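Local structure of Rho GTPase-activating protein 5 (Homo sapiens, 5U4V) at residues N10-G15 against D46-D51; G70-F75 against P108-L113. The protein probably switches off Rho-family GTPases by speeding their GTP hydrolysis, and contains a pseudoGTPase domain, the part described here. All blocks are in the same frame, centred on the assembly; numbering follows the deposited sequence.

Interaction 1 of 2, residues N10-G15 against D46-D51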
loop_
_atom_site.group_PDB
_atom_site.type_symbol
_atom_site.label_atom_id
_atom_site.label_comp_id
_atom_site.label_asym_id
_atom_site.label_seq_id
_atom_site.Cartn_x
_atom_site.Cartn_y
_atom_site.Cartn_z
ATOM N N ASN A 10 9.962 -2.470 -6.018
ATOM C CA ASN A 10 9.973 -1.108 -5.531
ATOM C C ASN A 10 8.635 -0.805 -4.948
ATOM O O ASN A 10 7.681 -0.622 -5.680
ATOM C CB ASN A 10 10.258 -0.149 -6.665
ATOM C CG ASN A 10 11.704 0.301 -6.668
ATOM O OD1 ASN A 10 12.226 0.641 -5.625
ATOM N ND2 ASN A 10 12.348 0.333 -7.844
ATOM N N LEU A 11 8.536 -0.755 -3.638
ATOM C CA LEU A 11 7.236 -0.554 -3.047
ATOM C C LEU A 11 7.086 0.819 -2.519
ATOM O O LEU A 11 7.534 1.111 -1.413
ATOM C CB LEU A 11 7.010 -1.525 -1.911
ATOM C CG LEU A 11 6.065 -2.633 -2.279
ATOM C CD1 LEU A 11 5.992 -3.646 -1.140
ATOM C CD2 LEU A 11 4.728 -1.956 -2.498
ATOM N N PHE A 12 6.434 1.663 -3.280
ATOM C CA PHE A 12 6.109 2.979 -2.784
ATOM C C PHE A 12 4.963 2.900 -1.768
ATOM O O PHE A 12 4.107 1.992 -1.823
ATOM C CB PHE A 12 5.736 3.904 -3.939
ATOM C CG PHE A 12 6.819 4.048 -4.987
ATOM C CD1 PHE A 12 7.811 5.021 -4.850
ATOM C CD2 PHE A 12 6.825 3.237 -6.130
ATOM C CE1 PHE A 12 8.804 5.177 -5.822
ATOM C CE2 PHE A 12 7.798 3.397 -7.119
ATOM C CZ PHE A 12 8.791 4.372 -6.968
ATOM N N ILE A 13 4.976 3.839 -0.822
ATOM C CA ILE A 13 3.977 3.881 0.230
ATOM C C ILE A 13 3.500 5.320 0.412
ATOM O O ILE A 13 4.287 6.200 0.839
ATOM C CB ILE A 13 4.497 3.342 1.594
ATOM C CG1 ILE A 13 4.834 1.852 1.524
ATOM C CG2 ILE A 13 3.459 3.577 2.686
ATOM C CD1 ILE A 13 5.552 1.305 2.774
ATOM N N LEU A 14 2.209 5.537 0.118
ATOM C CA LEU A 14 1.538 6.823 0.314
ATOM C C LEU A 14 0.870 6.897 1.657
ATOM O O LEU A 14 0.286 5.906 2.139
ATOM C CB LEU A 14 0.486 7.017 -0.727
ATOM C CG LEU A 14 0.933 7.638 -2.035
ATOM C CD1 LEU A 14 -0.061 7.225 -3.105
ATOM C CD2 LEU A 14 0.946 9.162 -1.875
ATOM N N GLY A 15 0.963 8.056 2.286
ATOM C CA GLY A 15 0.361 8.248 3.591
ATOM C C GLY A 15 0.459 9.710 3.908
ATOM O O GLY A 15 1.327 10.419 3.387
ATOM N N ASP A 46 12.252 -2.619 -1.585
ATOM C CA ASP A 46 12.664 -1.257 -1.299
ATOM C C ASP A 46 11.443 -0.445 -0.987
ATOM O O ASP A 46 10.755 0.032 -1.875
ATOM C CB ASP A 46 13.441 -0.649 -2.488
ATOM C CG ASP A 46 14.819 -1.249 -2.664
ATOM O OD1 ASP A 46 15.308 -2.014 -1.803
ATOM O OD2 ASP A 46 15.445 -0.954 -3.701
ATOM N N LEU A 47 11.203 -0.227 0.294
ATOM C CA LEU A 47 10.063 0.556 0.728
ATOM C C LEU A 47 10.370 2.030 0.723
ATOM O O LEU A 47 11.209 2.525 1.476
ATOM C CB LEU A 47 9.583 0.109 2.104
ATOM C CG LEU A 47 9.112 -1.350 2.001
ATOM C CD1 LEU A 47 8.816 -1.918 3.376
ATOM C CD2 LEU A 47 7.944 -1.570 1.037
ATOM N N ARG A 48 9.663 2.742 -0.137
ATOM C CA ARG A 48 9.864 4.164 -0.284
ATOM C C ARG A 48 8.611 4.920 0.097
ATOM O O ARG A 48 7.711 5.068 -0.726
ATOM C CB ARG A 48 10.198 4.467 -1.732
ATOM C CG ARG A 48 11.511 3.905 -2.214
ATOM C CD ARG A 48 11.802 4.367 -3.625
ATOM N NE ARG A 48 13.046 3.792 -4.092
ATOM C CZ ARG A 48 13.507 3.886 -5.343
ATOM N NH1 ARG A 48 12.839 4.557 -6.281
ATOM N NH2 ARG A 48 14.658 3.311 -5.667
ATOM N N PRO A 49 8.552 5.462 1.313
ATOM C CA PRO A 49 7.420 6.343 1.671
ATOM C C PRO A 49 7.517 7.658 0.940
ATOM O O PRO A 49 8.607 8.146 0.725
ATOM C CB PRO A 49 7.579 6.572 3.183
ATOM C CG PRO A 49 8.605 5.628 3.621
ATOM C CD PRO A 49 9.471 5.284 2.442
ATOM N N VAL A 50 6.383 8.211 0.552
ATOM C CA VAL A 50 6.342 9.373 -0.325
ATOM C C VAL A 50 5.361 10.430 0.144
ATOM O O VAL A 50 4.341 10.121 0.756
ATOM C CB VAL A 50 5.936 8.971 -1.754
ATOM C CG1 VAL A 50 7.040 8.176 -2.439
ATOM C CG2 VAL A 50 4.637 8.188 -1.751
ATOM N N ASP A 51 5.624 11.686 -0.160
ATOM C CA ASP A 51 4.545 12.649 -0.001
ATOM C C ASP A 51 4.537 13.641 -1.157
ATOM O O ASP A 51 5.490 13.671 -1.932
ATOM C CB ASP A 51 4.660 13.344 1.339
ATOM C CG ASP A 51 3.324 13.789 1.881
ATOM O OD1 ASP A 51 2.520 14.352 1.093
ATOM O OD2 ASP A 51 3.090 13.612 3.092
#
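Leu-11 and Ile-13 zip 10-15 to 46-51 as neighbouring parallel strands in the sheet of a Ras-like G-domain fold. Four backbone bonds alternate across the pair. Leu-11 N donates to Asp-46 O, and Arg-48 N returns to Leu-11 O at 3.0 Å. Ile-13 N then donates to Arg-48 O, and Val-50 N closes on Ile-13 O at 2.9 Å. Where strand 8-14 ends, a true GTPase of this clan would place its P-loop. Leu-11, Ile-13, Leu-47 and Pro-49 lie on one face of the sheet, where Ile-13, Leu-47 and Pro-49 meet helix 19-28. There Ile-13 CD1 packs against Leu-47 CD2 at 4.1 Å. Phe-12 and Val-50 lie on the other face, with Phe-12 CD1 touching Val-50 CG1 at 4.0 Å. Asp-46, on that face too, forms a salt bridge with Lys-8. Arg-48 runs beside Phe-12, pointing the same way. Arg-48 CG is anti to the carbonyl carbon (chi1 -66°) and the chain is extended from there, which lays Arg-48 CD 3.8 Å from Phe-12 CE1. CE1 also sits at the edge of the guanidinium, and the Phe-12 ring and the guanidinium plane stand 81° apart. Over one guanidinium face, above its centre, rests Asn-10 OD1, 3.5 Å from Arg-48 CZ.

Interaction 2 of 2, residues G70-F75 against P108-L113; sequences GCFCVF and PFTLIL
The Phe-72 ring carries Ile-112 CD1 over the centre of one face, a CH-pi contact with CD1 3.8 Å from the ring centroid and only 12° off the normal. At the edge of the same ring, near its plane, sits Thr-110 CB. The Phe-75 ring has Leu-113 CA over one face, offset toward the rim, and Leu-111 CB at its edge. Phe-109 meets two sulfurs obliquely: Cys-71 SG lies 5.2 Å and Cys-73 SG 4.9 Å from its ring centroid. With CG between the backbone N and the carbonyl carbon (chi1 63°), the Phe-75 ring is carried across to the other strand, and Phe-75 CE2 touches Leu-113 CD1 at 3.6 Å. An alanine in place of Phe-75 would remove the ring and would probably leave Leu-113 CD1 and Leu-111 CB without the packing it gives them, opening a gap toward helix 78-96 and Phe-142. Strand 69-75, helix 78-96 and strand 109-114 make a beta-alpha-beta crossover of the G-domain fold, and the strands it joins lie side by side and parallel here. Five backbone bonds tie them. Cys-71, Cys-73 and Phe-75 give their N-H groups to the carbonyls of Pro-108, Thr-110 and Ile-112. Thr-110 N and Ile-112 N donate back to Cys-71 O and Cys-73 O. All twelve residues are buried. The Thr-110 hydroxyl has a partner in its own strand: OG1 donates to Phe-109 O at 2.8 Å. On the face with Phe-72, Val-74 CG2 runs alongside Ile-112, 4.2 Å from its CB.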
loop_
_atom_site.group_PDB
_atom_site.type_symbol
_atom_site.label_atom_id
_atom_site.label_comp_id
_atom_site.label_asym_id
_atom_site.label_seq_id
_atom_site.Cartn_x
_atom_site.Cartn_y
_atom_site.Cartn_z
ATOM N N GLY A 70 5.034 -1.381 -7.119
ATOM C CA GLY A 70 3.636 -1.307 -6.744
ATOM C C GLY A 70 3.511 -0.235 -5.678
ATOM O O GLY A 70 4.518 0.365 -5.260
ATOM N N CYS A 71 2.296 -0.008 -5.206
ATOM C CA CYS A 71 2.080 1.094 -4.290
ATOM C C CYS A 71 1.104 0.821 -3.155
ATOM O O CYS A 71 -0.091 0.706 -3.368
ATOM C CB CYS A 71 1.659 2.319 -5.084
ATOM S SG CYS A 71 1.438 3.772 -4.049
ATOM N N PHE A 72 1.641 0.733 -1.945
ATOM C CA PHE A 72 0.839 0.756 -0.729
ATOM C C PHE A 72 0.211 2.105 -0.465
ATOM O O PHE A 72 0.879 3.129 -0.556
ATOM C CB PHE A 72 1.675 0.382 0.478
ATOM C CG PHE A 72 1.814 -1.080 0.688
ATOM C CD1 PHE A 72 1.025 -1.977 -0.024
ATOM C CD2 PHE A 72 2.727 -1.563 1.629
ATOM C CE1 PHE A 72 1.163 -3.349 0.179
ATOM C CE2 PHE A 72 2.871 -2.944 1.833
ATOM C CZ PHE A 72 2.083 -3.835 1.110
ATOM N N CYS A 73 -1.085 2.105 -0.150
ATOM C CA CYS A 73 -1.752 3.337 0.239
ATOM C C CYS A 73 -2.445 3.152 1.571
ATOM O O CYS A 73 -3.365 2.346 1.706
ATOM C CB CYS A 73 -2.743 3.790 -0.844
ATOM S SG CYS A 73 -2.068 3.810 -2.526
ATOM N N VAL A 74 -1.989 3.908 2.552
ATOM C CA VAL A 74 -2.356 3.759 3.960
ATOM C C VAL A 74 -3.104 5.030 4.367
ATOM O O VAL A 74 -2.754 6.131 3.979
ATOM C CB VAL A 74 -1.099 3.599 4.873
ATOM C CG1 VAL A 74 -1.436 3.166 6.293
ATOM C CG2 VAL A 74 -0.119 2.663 4.257
ATOM N N PHE A 75 -4.147 4.842 5.155
ATOM C CA PHE A 75 -4.970 5.918 5.685
ATOM C C PHE A 75 -5.587 5.418 6.993
ATOM O O PHE A 75 -5.764 4.189 7.182
ATOM C CB PHE A 75 -6.064 6.311 4.674
ATOM C CG PHE A 75 -7.038 5.212 4.372
ATOM C CD1 PHE A 75 -6.689 4.166 3.515
ATOM C CD2 PHE A 75 -8.302 5.169 5.018
ATOM C CE1 PHE A 75 -7.587 3.138 3.293
ATOM C CE2 PHE A 75 -9.168 4.133 4.775
ATOM C CZ PHE A 75 -8.825 3.137 3.906
ATOM N N PRO A 108 0.126 -1.684 -9.560
ATOM C CA PRO A 108 -0.287 -2.490 -8.410
ATOM C C PRO A 108 -0.489 -1.662 -7.153
ATOM O O PRO A 108 0.441 -1.473 -6.340
ATOM C CB PRO A 108 0.887 -3.456 -8.206
ATOM C CG PRO A 108 1.632 -3.437 -9.498
ATOM C CD PRO A 108 1.477 -2.032 -10.021
ATOM N N PHE A 109 -1.702 -1.177 -6.989
ATOM C CA PHE A 109 -2.058 -0.482 -5.759
ATOM C C PHE A 109 -2.511 -1.528 -4.715
ATOM O O PHE A 109 -2.835 -2.637 -5.079
ATOM C CB PHE A 109 -3.191 0.534 -6.011
ATOM C CG PHE A 109 -2.780 1.801 -6.706
ATOM C CD1 PHE A 109 -2.025 2.797 -6.040
ATOM C CD2 PHE A 109 -3.207 2.066 -8.011
ATOM C CE1 PHE A 109 -1.703 3.998 -6.680
ATOM C CE2 PHE A 109 -2.872 3.270 -8.655
ATOM C CZ PHE A 109 -2.125 4.237 -7.993
ATOM N N THR A 110 -2.489 -1.170 -3.434
ATOM C CA THR A 110 -3.197 -1.877 -2.370
ATOM C C THR A 110 -3.505 -0.844 -1.308
ATOM O O THR A 110 -2.615 -0.037 -0.925
ATOM C CB THR A 110 -2.380 -3.055 -1.755
ATOM O OG1 THR A 110 -2.183 -4.052 -2.756
ATOM C CG2 THR A 110 -3.132 -3.718 -0.519
ATOM N N LEU A 111 -4.756 -0.831 -0.869
ATOM C CA LEU A 111 -5.198 0.135 0.109
ATOM C C LEU A 111 -5.129 -0.470 1.483
ATOM O O LEU A 111 -5.729 -1.492 1.724
ATOM C CB LEU A 111 -6.627 0.655 -0.186
ATOM C CG LEU A 111 -6.808 1.410 -1.505
ATOM C CD1 LEU A 111 -8.292 1.720 -1.728
ATOM C CD2 LEU A 111 -5.982 2.697 -1.573
ATOM N N ILE A 112 -4.480 0.245 2.403
ATOM C CA ILE A 112 -4.363 -0.226 3.737
ATOM C C ILE A 112 -5.035 0.664 4.730
ATOM O O ILE A 112 -4.595 1.767 4.926
ATOM C CB ILE A 112 -2.905 -0.474 4.149
ATOM C CG1 ILE A 112 -2.316 -1.602 3.287
ATOM C CG2 ILE A 112 -2.823 -0.867 5.611
ATOM C CD1 ILE A 112 -0.807 -1.611 3.314
ATOM N N LEU A 113 -6.070 0.155 5.407
ATOM C CA LEU A 113 -6.617 0.876 6.507
ATOM C C LEU A 113 -5.960 0.440 7.814
ATOM O O LEU A 113 -6.112 -0.704 8.250
ATOM C CB LEU A 113 -8.133 0.715 6.550
ATOM C CG LEU A 113 -8.877 1.218 7.785
ATOM C CD1 LEU A 113 -8.734 2.721 8.014
ATOM C CD2 LEU A 113 -10.350 0.846 7.648
#

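In the fold
Interactions 1 and 2 share one sheet, and their centres are about 9 Å apart. Strands 8-14 and 69-75 are direct neighbours, so the two contacts line up as 41-50, 8-14, 69-75, 109-114. Probable hydrogen bonds join them: Phe-12 O to Phe-72 N and Leu-14 N to Phe-72 O, both 2.8 Å. Ile-13 CG1 also packs on Phe-72 CB at 3.6 Å. Helix 19-28 spans both contacts, touching Ile-13 and Leu-47 as well as Val-74 and Ile-112. Helix 78-96 covers the other face, against Leu-14 and Phe-75. In active relatives the nucleotide pocket lies at the C-terminal ends of these parallel strands. Whether this pseudoGTPase uses that site cannot be read from these contacts.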